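Local coordinates for protein catechol 1,2-dioxygenase (Acinetobacter sp., PDB 1DMH) that catalyses the intradiol cleavage of catechol by dioxygen to cis,cis-muconate, using one ferric iron per subunit of a homodimer, at residues Leu15-Leu21 / Ile34-Ser39; His132-Gly138 / Pro282-Phe288; Pro76-His82 / Phe253-Arg258; Gly107-Val111 / Tyr164-Asp168. All blocks are in the same frame, centred on the assembly; numbering follows the deposited sequence.

Contact 1. Residues Leu15-Leu21 / Ile34-Ser39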
# COMPACT_ATOMS: atom_id res chain seq x y z
N LEU A 15 -17.44 -10.93 5.77
CA LEU A 15 -16.97 -9.55 5.82
C LEU A 15 -17.07 -8.97 7.24
O LEU A 15 -16.24 -8.16 7.65
CB LEU A 15 -17.78 -8.69 4.84
CG LEU A 15 -17.40 -8.80 3.36
CD1 LEU A 15 -18.46 -8.20 2.46
CD2 LEU A 15 -16.06 -8.09 3.14
N ARG A 16 -18.09 -9.39 7.99
CA ARG A 16 -18.24 -8.86 9.34
C ARG A 16 -17.18 -9.48 10.24
O ARG A 16 -16.62 -8.80 11.11
CB ARG A 16 -19.65 -9.13 9.88
CG ARG A 16 -20.75 -8.36 9.14
CD ARG A 16 -22.09 -8.63 9.82
NE ARG A 16 -22.09 -8.10 11.19
CZ ARG A 16 -22.24 -6.81 11.47
NH1 ARG A 16 -22.42 -5.95 10.48
NH2 ARG A 16 -22.15 -6.39 12.73
N VAL A 17 -16.91 -10.76 10.04
CA VAL A 17 -15.88 -11.44 10.84
C VAL A 17 -14.48 -10.85 10.60
O VAL A 17 -13.75 -10.52 11.54
CB VAL A 17 -15.84 -12.93 10.49
CG1 VAL A 17 -14.67 -13.61 11.21
CG2 VAL A 17 -17.17 -13.56 10.86
N ALA A 18 -14.12 -10.72 9.33
CA ALA A 18 -12.82 -10.18 8.95
C ALA A 18 -12.60 -8.75 9.47
O ALA A 18 -11.47 -8.37 9.79
CB ALA A 18 -12.68 -10.20 7.44
N SER A 19 -13.68 -7.97 9.56
CA SER A 19 -13.59 -6.60 10.05
C SER A 19 -13.61 -6.51 11.58
O SER A 19 -13.55 -5.41 12.14
CB SER A 19 -14.74 -5.77 9.47
OG SER A 19 -14.68 -5.80 8.05
N GLY A 20 -13.69 -7.66 12.25
CA GLY A 20 -13.72 -7.70 13.71
C GLY A 20 -14.98 -7.11 14.33
O GLY A 20 -15.02 -6.83 15.52
N LEU A 21 -16.01 -6.94 13.51
CA LEU A 21 -17.26 -6.37 13.96
C LEU A 21 -17.84 -7.18 15.10
O LEU A 21 -18.47 -6.62 15.99
CB LEU A 21 -18.23 -6.30 12.78
CG LEU A 21 -18.43 -4.95 12.08
CD1 LEU A 21 -17.16 -4.14 12.04
CD2 LEU A 21 -19.01 -5.20 10.70
N ILE A 34 -12.78 -0.15 7.96
CA ILE A 34 -12.33 -1.40 7.34
C ILE A 34 -13.50 -2.19 6.76
O ILE A 34 -13.42 -2.68 5.63
CB ILE A 34 -11.59 -2.29 8.36
CG1 ILE A 34 -10.29 -1.60 8.78
CG2 ILE A 34 -11.28 -3.65 7.73
CD1 ILE A 34 -9.34 -1.36 7.64
N HIS A 35 -14.60 -2.32 7.51
CA HIS A 35 -15.74 -3.05 6.99
C HIS A 35 -16.23 -2.45 5.67
O HIS A 35 -16.49 -3.16 4.71
CB HIS A 35 -16.88 -3.09 8.00
CG HIS A 35 -18.04 -3.91 7.55
ND1 HIS A 35 -19.23 -3.34 7.12
CD2 HIS A 35 -18.17 -5.24 7.35
CE1 HIS A 35 -20.03 -4.29 6.67
NE2 HIS A 35 -19.41 -5.45 6.80
N ARG A 36 -16.32 -1.13 5.60
CA ARG A 36 -16.78 -0.49 4.36
C ARG A 36 -15.80 -0.67 3.21
O ARG A 36 -16.19 -1.01 2.10
CB ARG A 36 -17.02 1.00 4.61
CG ARG A 36 -17.28 1.84 3.36
CD ARG A 36 -18.48 1.37 2.58
NE ARG A 36 -18.78 2.32 1.52
CZ ARG A 36 -19.50 3.42 1.69
NH1 ARG A 36 -20.03 3.70 2.89
NH2 ARG A 36 -19.65 4.28 0.69
N VAL A 37 -14.51 -0.43 3.46
CA VAL A 37 -13.53 -0.58 2.40
C VAL A 37 -13.47 -2.03 1.89
O VAL A 37 -13.41 -2.25 0.69
CB VAL A 37 -12.12 -0.10 2.88
CG1 VAL A 37 -11.10 -0.34 1.77
CG2 VAL A 37 -12.17 1.37 3.21
N LEU A 38 -13.50 -3.02 2.79
CA LEU A 38 -13.46 -4.42 2.34
C LEU A 38 -14.70 -4.79 1.54
O LEU A 38 -14.63 -5.48 0.53
CB LEU A 38 -13.39 -5.40 3.51
CG LEU A 38 -12.11 -5.43 4.32
CD1 LEU A 38 -12.21 -6.52 5.37
CD2 LEU A 38 -10.95 -5.70 3.40
N SER A 39 -15.85 -4.33 2.00
CA SER A 39 -17.09 -4.62 1.31
C SER A 39 -17.02 -4.07 -0.10
O SER A 39 -17.32 -4.77 -1.05
CB SER A 39 -18.28 -4.00 2.05
OG SER A 39 -18.41 -4.63 3.31

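Contact 2. Residues His132-Gly138 / Pro282-Phe288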
# COMPACT_ATOMS: atom_id res chain seq x y z
N HIS A 132 18.79 30.83 -10.93
CA HIS A 132 18.56 32.20 -11.38
C HIS A 132 17.98 32.92 -10.16
O HIS A 132 16.99 32.48 -9.59
CB HIS A 132 17.57 32.22 -12.55
CG HIS A 132 17.31 33.58 -13.10
ND1 HIS A 132 18.32 34.40 -13.56
CD2 HIS A 132 16.16 34.28 -13.26
CE1 HIS A 132 17.80 35.54 -13.97
NE2 HIS A 132 16.49 35.50 -13.80
N THR A 133 18.60 34.03 -9.76
CA THR A 133 18.16 34.77 -8.59
C THR A 133 16.72 35.19 -8.65
O THR A 133 16.27 35.71 -9.65
CB THR A 133 19.02 36.03 -8.37
OG1 THR A 133 20.39 35.65 -8.33
CG2 THR A 133 18.67 36.70 -7.04
N LEU A 134 16.01 34.99 -7.54
CA LEU A 134 14.59 35.33 -7.43
C LEU A 134 14.39 36.12 -6.14
O LEU A 134 14.83 35.68 -5.08
CB LEU A 134 13.75 34.05 -7.33
CG LEU A 134 12.25 34.02 -7.65
CD1 LEU A 134 11.59 33.13 -6.64
CD2 LEU A 134 11.62 35.36 -7.70
N ILE A 135 13.75 37.29 -6.24
CA ILE A 135 13.43 38.12 -5.06
C ILE A 135 11.91 37.90 -4.94
O ILE A 135 11.16 38.27 -5.85
CB ILE A 135 13.69 39.65 -5.30
CG1 ILE A 135 15.17 39.90 -5.61
CG2 ILE A 135 13.24 40.49 -4.10
CD1 ILE A 135 16.09 39.42 -4.55
N LEU A 136 11.45 37.28 -3.86
CA LEU A 136 10.02 37.01 -3.69
C LEU A 136 9.58 37.78 -2.46
O LEU A 136 10.16 37.67 -1.39
CB LEU A 136 9.83 35.52 -3.46
CG LEU A 136 8.52 34.74 -3.66
CD1 LEU A 136 8.51 33.69 -2.56
CD2 LEU A 136 7.27 35.58 -3.62
N HIS A 137 8.54 38.58 -2.60
CA HIS A 137 8.09 39.35 -1.46
C HIS A 137 6.59 39.62 -1.53
O HIS A 137 5.94 39.43 -2.56
CB HIS A 137 8.89 40.66 -1.40
CG HIS A 137 8.76 41.52 -2.62
ND1 HIS A 137 7.81 42.51 -2.73
CD2 HIS A 137 9.43 41.51 -3.80
CE1 HIS A 137 7.90 43.08 -3.92
NE2 HIS A 137 8.87 42.49 -4.59
N GLY A 138 6.04 40.03 -0.40
CA GLY A 138 4.63 40.32 -0.36
C GLY A 138 4.22 40.78 1.01
O GLY A 138 5.06 40.98 1.88
N PRO A 282 21.34 40.09 -13.39
CA PRO A 282 19.90 39.99 -13.68
C PRO A 282 19.19 39.01 -12.73
O PRO A 282 19.76 38.00 -12.31
CB PRO A 282 19.88 39.54 -15.15
CG PRO A 282 21.24 38.84 -15.31
CD PRO A 282 22.11 39.86 -14.62
N PHE A 283 17.95 39.33 -12.38
CA PHE A 283 17.20 38.50 -11.45
C PHE A 283 15.71 38.57 -11.79
O PHE A 283 15.27 39.43 -12.57
CB PHE A 283 17.43 39.01 -10.01
CG PHE A 283 16.83 40.36 -9.74
CD1 PHE A 283 17.50 41.52 -10.12
CD2 PHE A 283 15.57 40.49 -9.18
CE1 PHE A 283 16.92 42.79 -9.95
CE2 PHE A 283 14.98 41.74 -8.99
CZ PHE A 283 15.66 42.90 -9.38
N ALA A 284 14.94 37.65 -11.21
CA ALA A 284 13.50 37.62 -11.41
C ALA A 284 12.82 38.14 -10.12
O ALA A 284 13.36 37.99 -9.01
CB ALA A 284 13.05 36.20 -11.71
N GLU A 285 11.67 38.77 -10.27
CA GLU A 285 10.93 39.26 -9.11
C GLU A 285 9.47 38.79 -9.16
O GLU A 285 8.82 38.84 -10.21
CB GLU A 285 10.96 40.80 -9.03
CG GLU A 285 10.09 41.37 -7.91
CD GLU A 285 10.10 42.88 -7.88
OE1 GLU A 285 10.03 43.50 -8.96
OE2 GLU A 285 10.16 43.46 -6.77
N MET A 286 8.98 38.30 -8.02
CA MET A 286 7.59 37.85 -7.87
C MET A 286 7.05 38.49 -6.60
O MET A 286 7.72 38.54 -5.58
CB MET A 286 7.49 36.33 -7.73
CG MET A 286 7.97 35.54 -8.95
SD MET A 286 7.90 33.73 -8.74
CE MET A 286 6.18 33.47 -8.81
N VAL A 287 5.84 39.03 -6.69
CA VAL A 287 5.19 39.65 -5.56
C VAL A 287 3.96 38.78 -5.29
O VAL A 287 3.25 38.43 -6.22
CB VAL A 287 4.70 41.09 -5.90
CG1 VAL A 287 4.05 41.74 -4.68
CG2 VAL A 287 5.85 41.92 -6.39
N PHE A 288 3.73 38.38 -4.05
CA PHE A 288 2.54 37.58 -3.77
C PHE A 288 2.07 37.88 -2.37
O PHE A 288 2.79 37.63 -1.40
CB PHE A 288 2.82 36.07 -3.90
CG PHE A 288 1.58 35.23 -3.78
CD1 PHE A 288 0.52 35.39 -4.68
CD2 PHE A 288 1.43 34.32 -2.74
CE1 PHE A 288 -0.67 34.65 -4.54
CE2 PHE A 288 0.25 33.59 -2.60
CZ PHE A 288 -0.80 33.76 -3.51

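Contact 3. Residues Pro76-His82 / Phe253-Arg258. With MCT (4-methylcatechol), chain D.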
# COMPACT_ATOMS: atom_id res chain seq x y z
N PRO A 76 -1.57 12.32 -4.13
CA PRO A 76 -1.98 13.49 -4.92
C PRO A 76 -2.18 13.19 -6.42
O PRO A 76 -3.02 13.81 -7.07
CB PRO A 76 -0.87 14.52 -4.63
CG PRO A 76 0.34 13.62 -4.34
CD PRO A 76 -0.29 12.58 -3.44
N GLY A 77 -1.43 12.22 -6.94
CA GLY A 77 -1.54 11.86 -8.36
C GLY A 77 -2.90 11.27 -8.70
O GLY A 77 -3.39 11.43 -9.81
N LEU A 78 -3.51 10.59 -7.74
CA LEU A 78 -4.82 10.00 -7.96
C LEU A 78 -5.93 10.95 -7.49
O LEU A 78 -7.09 10.57 -7.34
CB LEU A 78 -4.90 8.64 -7.28
CG LEU A 78 -3.96 7.55 -7.86
CD1 LEU A 78 -4.08 6.26 -7.05
CD2 LEU A 78 -4.29 7.29 -9.32
N GLY A 79 -5.55 12.21 -7.25
CA GLY A 79 -6.49 13.25 -6.87
C GLY A 79 -6.99 13.40 -5.45
O GLY A 79 -7.73 14.36 -5.17
N PHE A 80 -6.61 12.49 -4.55
CA PHE A 80 -7.06 12.57 -3.17
C PHE A 80 -6.76 13.88 -2.48
O PHE A 80 -7.64 14.48 -1.85
CB PHE A 80 -6.49 11.44 -2.33
CG PHE A 80 -7.04 10.11 -2.65
CD1 PHE A 80 -8.25 9.70 -2.09
CD2 PHE A 80 -6.35 9.24 -3.50
CE1 PHE A 80 -8.77 8.42 -2.37
CE2 PHE A 80 -6.85 7.94 -3.80
CZ PHE A 80 -8.06 7.53 -3.23
N ASP A 81 -5.52 14.33 -2.57
CA ASP A 81 -5.14 15.57 -1.90
C ASP A 81 -6.03 16.73 -2.34
O ASP A 81 -6.52 17.51 -1.52
CB ASP A 81 -3.67 15.89 -2.19
CG ASP A 81 -2.71 14.77 -1.76
OD1 ASP A 81 -3.07 13.57 -1.90
OD2 ASP A 81 -1.58 15.10 -1.30
N HIS A 82 -6.25 16.85 -3.65
CA HIS A 82 -7.07 17.93 -4.18
C HIS A 82 -8.52 17.71 -3.77
O HIS A 82 -9.23 18.67 -3.48
CB HIS A 82 -6.96 18.00 -5.70
CG HIS A 82 -7.85 19.04 -6.30
ND1 HIS A 82 -7.80 20.36 -5.92
CD2 HIS A 82 -8.84 18.94 -7.22
CE1 HIS A 82 -8.73 21.04 -6.58
NE2 HIS A 82 -9.38 20.19 -7.38
N PHE A 253 0.12 17.07 -12.56
CA PHE A 253 -0.31 15.70 -12.28
C PHE A 253 -0.96 15.60 -10.88
O PHE A 253 -1.69 14.64 -10.60
CB PHE A 253 0.86 14.70 -12.40
CG PHE A 253 1.55 14.37 -11.08
CD1 PHE A 253 2.56 15.19 -10.57
CD2 PHE A 253 1.19 13.23 -10.36
CE1 PHE A 253 3.20 14.86 -9.34
CE2 PHE A 253 1.82 12.90 -9.14
CZ PHE A 253 2.83 13.72 -8.64
N ALA A 254 -0.69 16.59 -10.03
CA ALA A 254 -1.26 16.61 -8.67
C ALA A 254 -2.48 17.52 -8.57
O ALA A 254 -3.00 17.74 -7.47
CB ALA A 254 -0.20 17.05 -7.67
N TYR A 255 -2.92 18.07 -9.70
CA TYR A 255 -4.12 18.92 -9.76
C TYR A 255 -4.19 20.02 -8.68
O TYR A 255 -5.26 20.31 -8.14
CB TYR A 255 -5.36 18.03 -9.62
CG TYR A 255 -5.35 16.86 -10.56
CD1 TYR A 255 -5.64 17.05 -11.91
CD2 TYR A 255 -5.04 15.56 -10.12
CE1 TYR A 255 -5.64 15.97 -12.80
CE2 TYR A 255 -5.04 14.48 -11.01
CZ TYR A 255 -5.34 14.70 -12.35
OH TYR A 255 -5.36 13.68 -13.26
N ALA A 256 -3.07 20.66 -8.41
CA ALA A 256 -3.05 21.67 -7.37
C ALA A 256 -3.16 23.10 -7.83
O ALA A 256 -3.40 23.99 -7.03
CB ALA A 256 -1.80 21.50 -6.54
N THR A 257 -2.98 23.36 -9.12
CA THR A 257 -3.04 24.74 -9.57
C THR A 257 -4.45 25.32 -9.52
O THR A 257 -5.44 24.63 -9.80
CB THR A 257 -2.39 24.86 -10.96
OG1 THR A 257 -3.03 23.98 -11.87
CG2 THR A 257 -0.93 24.44 -10.90
N ARG A 258 -4.54 26.58 -9.12
CA ARG A 258 -5.80 27.31 -9.00
C ARG A 258 -5.68 28.72 -9.49
O ARG A 258 -4.61 29.32 -9.40
CB ARG A 258 -6.22 27.45 -7.55
CG ARG A 258 -6.47 26.19 -6.85
CD ARG A 258 -7.41 26.55 -5.77
NE ARG A 258 -7.96 25.37 -5.16
CZ ARG A 258 -9.04 25.39 -4.39
NH1 ARG A 258 -9.66 26.54 -4.15
NH2 ARG A 258 -9.48 24.25 -3.85
C1 MCT D . 3.97 16.56 -5.08
C2 MCT D . 3.76 17.80 -4.46
C3 MCT D . 4.82 18.74 -4.48
O3 MCT D . 4.63 19.96 -3.88
C4 MCT D . 6.03 18.47 -5.08
O4 MCT D . 7.02 19.42 -5.07
C5 MCT D . 6.26 17.26 -5.69
C6 MCT D . 5.16 16.25 -5.69
C MCT D . 2.84 15.51 -5.07
O HOH W 1 -4.25 16.03 -5.77

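Contact 4. Residues Gly107-Val111 / Tyr164-Asp168. With FE (Fe (III) ion), chain C; MCT (4-methylcatechol), chain D.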
# COMPACT_ATOMS: atom_id res chain seq x y z
N GLY A 107 1.38 18.78 -0.32
CA GLY A 107 2.41 17.98 -0.97
C GLY A 107 3.12 17.22 0.14
O GLY A 107 2.96 17.55 1.32
N PRO A 108 3.92 16.19 -0.18
CA PRO A 108 4.60 15.41 0.86
C PRO A 108 6.03 15.83 1.27
O PRO A 108 6.69 15.09 2.01
CB PRO A 108 4.57 14.02 0.26
CG PRO A 108 4.96 14.35 -1.21
CD PRO A 108 4.14 15.60 -1.53
N LEU A 109 6.48 17.00 0.85
CA LEU A 109 7.86 17.41 1.09
C LEU A 109 8.16 18.50 2.10
O LEU A 109 9.25 19.07 2.07
CB LEU A 109 8.50 17.77 -0.25
CG LEU A 109 8.20 16.69 -1.30
CD1 LEU A 109 8.53 17.16 -2.70
CD2 LEU A 109 8.95 15.45 -0.92
N TYR A 110 7.20 18.81 2.98
CA TYR A 110 7.45 19.80 4.02
C TYR A 110 8.42 19.18 5.03
O TYR A 110 8.40 17.97 5.26
CB TYR A 110 6.15 20.13 4.75
CG TYR A 110 6.37 21.05 5.94
CD1 TYR A 110 6.72 22.39 5.76
CD2 TYR A 110 6.25 20.56 7.26
CE1 TYR A 110 6.92 23.23 6.85
CE2 TYR A 110 6.45 21.40 8.37
CZ TYR A 110 6.77 22.72 8.15
OH TYR A 110 6.93 23.55 9.23
N VAL A 111 9.28 20.00 5.60
CA VAL A 111 10.24 19.53 6.62
C VAL A 111 10.16 20.55 7.75
O VAL A 111 10.28 21.76 7.52
CB VAL A 111 11.71 19.48 6.13
CG1 VAL A 111 12.60 19.04 7.29
CG2 VAL A 111 11.86 18.53 4.93
N TYR A 164 14.29 18.84 -3.82
CA TYR A 164 14.14 19.54 -2.55
C TYR A 164 15.20 19.04 -1.58
O TYR A 164 15.62 17.88 -1.67
CB TYR A 164 12.79 19.23 -1.90
CG TYR A 164 11.56 19.83 -2.56
CD1 TYR A 164 11.02 19.30 -3.75
CD2 TYR A 164 10.91 20.92 -1.97
CE1 TYR A 164 9.87 19.85 -4.32
CE2 TYR A 164 9.78 21.46 -2.52
CZ TYR A 164 9.27 20.94 -3.69
OH TYR A 164 8.16 21.54 -4.21
N SER A 165 15.60 19.90 -0.65
CA SER A 165 16.56 19.48 0.35
C SER A 165 15.84 18.42 1.20
O SER A 165 14.61 18.45 1.34
CB SER A 165 17.01 20.68 1.22
OG SER A 165 15.96 21.32 1.89
N HIS A 166 16.62 17.46 1.71
CA HIS A 166 16.13 16.35 2.52
C HIS A 166 15.45 15.26 1.69
O HIS A 166 15.11 14.20 2.20
CB HIS A 166 15.21 16.88 3.62
CG HIS A 166 15.88 17.85 4.54
ND1 HIS A 166 16.83 17.47 5.46
CD2 HIS A 166 15.84 19.20 4.59
CE1 HIS A 166 17.35 18.54 6.04
NE2 HIS A 166 16.76 19.61 5.53
N PHE A 167 15.25 15.51 0.40
CA PHE A 167 14.64 14.51 -0.49
C PHE A 167 15.36 14.53 -1.83
O PHE A 167 14.79 14.15 -2.85
CB PHE A 167 13.15 14.78 -0.76
CG PHE A 167 12.32 14.87 0.48
CD1 PHE A 167 11.80 13.71 1.05
CD2 PHE A 167 12.10 16.09 1.10
CE1 PHE A 167 11.05 13.77 2.23
CE2 PHE A 167 11.35 16.17 2.28
CZ PHE A 167 10.83 15.00 2.85
N ASP A 168 16.62 14.97 -1.82
CA ASP A 168 17.42 15.07 -3.02
C ASP A 168 18.07 13.72 -3.31
O ASP A 168 18.97 13.29 -2.58
CB ASP A 168 18.52 16.11 -2.86
CG ASP A 168 19.19 16.45 -4.17
OD1 ASP A 168 19.34 15.54 -5.02
OD2 ASP A 168 19.59 17.62 -4.35
FE FE C . 6.33 20.98 -4.38
C1 MCT D . 3.97 16.56 -5.08
C2 MCT D . 3.76 17.80 -4.46
C3 MCT D . 4.82 18.74 -4.48
O3 MCT D . 4.63 19.96 -3.88
C4 MCT D . 6.03 18.47 -5.08
O4 MCT D . 7.02 19.42 -5.07
C5 MCT D . 6.26 17.26 -5.69
C6 MCT D . 5.16 16.25 -5.69
C MCT D . 2.84 15.51 -5.07
O HOH W 2 5.78 18.71 -3.32

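Contact 1. Residues Leu15-Leu21 / Ile34-Ser39
L15 O is gripped twice by S19, by the hydroxyl OG at 2.9 Å and the backbone N at 3.2 Å, and the edge of the H35 imidazole comes up beside it with CD2 3.5 Å from L15 O. Here the last turn of helix 9-18 packs on helix 28-47 within the helical zipper domain that forms the dimer axis, the two segments running in opposite directions. A Schellman motif ends the first helix. G20, with the positive phi (68°) that glycine adopts easily, turns the backbone so that L21 comes back over H35. Serine suits position 19 because it is small, its OG lying 3.1 Å from H35 CA, and because the hydroxyl is satisfied by its own helix. Swinging CG away from the backbone N (chi1 -176°) carries the H35 ring across to the other helix. L21 CD2 lies over one face in a CH-pi contact, 3.7 Å from the H35 centroid and 23° off its normal. S39 OG, which donates to H35 O, sits over the rim of the opposite face. The L15 and L38 side chains lie alongside each other, pointing opposite ways, L15 CD2 3.8 Å from L38 CB. F80 of the second subunit packs on L38, and D47 of that subunit forms a salt bridge with R36. L38 CD1 ends 3.7 Å from S19 OG and 4.2 Å from A18 CB.

Contact 2. Residues His132-Gly138 / Pro282-Phe288
Strands 133-138 and 283-287 run parallel, their axes 4.6 Å apart and 20° askew, and five backbone hydrogen bonds join them. I135 and H137 each donate and accept on this side, to A284 and M286 and to M286 and F288 respectively, while T133 O takes the shortest of these backbone bonds, 2.8 Å from A284 N. On the face bearing I135, E285, H137 and V287, the H137 ring gives its NE2 proton to E285 OE2 at 2.7 Å. The carboxylate oxygen lies close to the ring plane but is met on its anti side, by a donor standing well out of the carboxylate plane; the two flat groups are turned 51° against each other. H137 takes the crowded position between backbone N and carbonyl carbon (chi1 60°), leaning the ring across to V287, whose CG2 lies 3.4 Å from H137 CE1. E285 OE1 has a weak second bond, to H268. Within the large mixed sheet of the intradiol dioxygenase domain, this parallel pairing is flanked by antiparallel ones, with strand 189-195 beyond the first strand and 262-268 beyond the second. The face of L134, A284, L136 and M286 is buried and apolar: L134 CD2 reaches M286 CG at 3.9 Å, the flexible methionine extends to V263 and A265, and L134 touches I225 of the catechol site. Back on the face of I135 and E285, I135 CG1 meets F283 CD2 at 3.6 Å; the F283 ring stacks on H268. Glycine suits position 138, whose absent CB would point at the partner strand, close against F288 O; G138 CA instead meets F288 O at 3.4 Å in a nearly straight CA-H...O contact.

Contact 3. Residues Pro76-His82 / Phe253-Arg258
A backbone carbonyl, not a side chain, lies on the imidazole of H82: Y255 O sits over one face of the ring, 3.4 Å from H82 ND1, at an angle too poor for a hydrogen bond. The left-handed backbone conformation of Y255 (phi 48°) lies in the loop that presents this oxygen. H82 reaches it with CG anti to its own backbone N (chi1 177°). What polar bonding there is between the two segments passes through one water: it donates to P76 O at 2.9 Å and to A254 O at 2.7 Å and accepts from H82 N at 3.0 Å, so linking both sides of a helix break to the facing loop. Helix 71-77 ends there in a Schellman motif whose C-prime residue is G79, at home with positive phi, and G79 also stands at the N-cap of helix 80-94. The contact joins these N-terminal helices to the loop before strand 262-268, on one wall of the 4-methylcatechol pocket. P76 CG presses on the substrate methyl carbon, MCT C, at 3.2 Å, and F253 CZ meets the same MCT C at 4.0 Å. Proline and phenylalanine give this end of the pocket a rigid, apolar lining. Glycine suits position 77, since G77 CA lies close against the F253 ring, 3.6 Å from F253 CE2. The edge of the Y255 ring turns to G77 O, 3.7 Å from Y255 CE2. F14 of the second subunit meets both Y255 and H82 edge-to-face. R258, whose end approaches H82, is tied by a salt bridge to D89.

Contact 4. Residues Gly107-Val111 / Tyr164-Asp168
L109 forks between two aromatic rings: its CD1 methyl lies 3.3 Å above the Y164 ring plane, offset toward the rim, and its CD2 lies 3.6 Å above the plane of the F167 ring, over its centre. Both are CH-pi contacts, the second only 12° off the normal. The arrangement belongs to the intradiol dioxygenase active site, where two loops meet beside the substrate and the ferric iron, only 164-168 supplying a metal ligand. A type II turn from Y164 to F167, with H166 at positive phi (77°), brings both rings to the same leucine. V111 joins from the side, its CG2 against H166 CB and F167 CE2. Leucine suits position 109 because its two methyls serve two rings at once. Y164 OH binds the iron at 1.9 Å, with H224 and H226 as further protein ligands. The substrate chelates the metal through MCT O3 at 2.0 Å and MCT O4 at 1.8 Å. Y200, an experimentally known iron ligand, is not among those seen binding here, consistent with its release when catechols bind in this family. R179 hydrogen-bonds to both L109 O and S165 O, so one side chain links the two loops. Glycine suits position 107, adopting its positive phi (85°) easily, and G107 CA lies 3.7 Å from MCT C2. P108 CD touches MCT C1, also at 3.7 Å, and L109 CD1 comes within 3.6 Å of MCT O4.

Overall arrangement
Contact 4 is nested inside the chain loop closed by contact 3, and both touch 4-methylcatechol: contact 3 at its methyl end, contact 4 along the ring and the iron-bound oxygens, their centres about 17 Å apart. Contacts 2 and 4 lie wholly in the catalytic domain, while contact 3 joins it to the N-terminal helices. Contact 2 has a backbone ladder and a partly exposed histidine-glutamate bond, where contacts 3 and 4 rely on water, ring faces and metal. Contact 1 lies in the helical linker, its centre about 53 Å from that of contact 2. Contacts 1 and 3 both meet the second subunit, whereas contacts 2 and 4 touch no other chain. Contact 3 is the most buried of the four; the others are partly so.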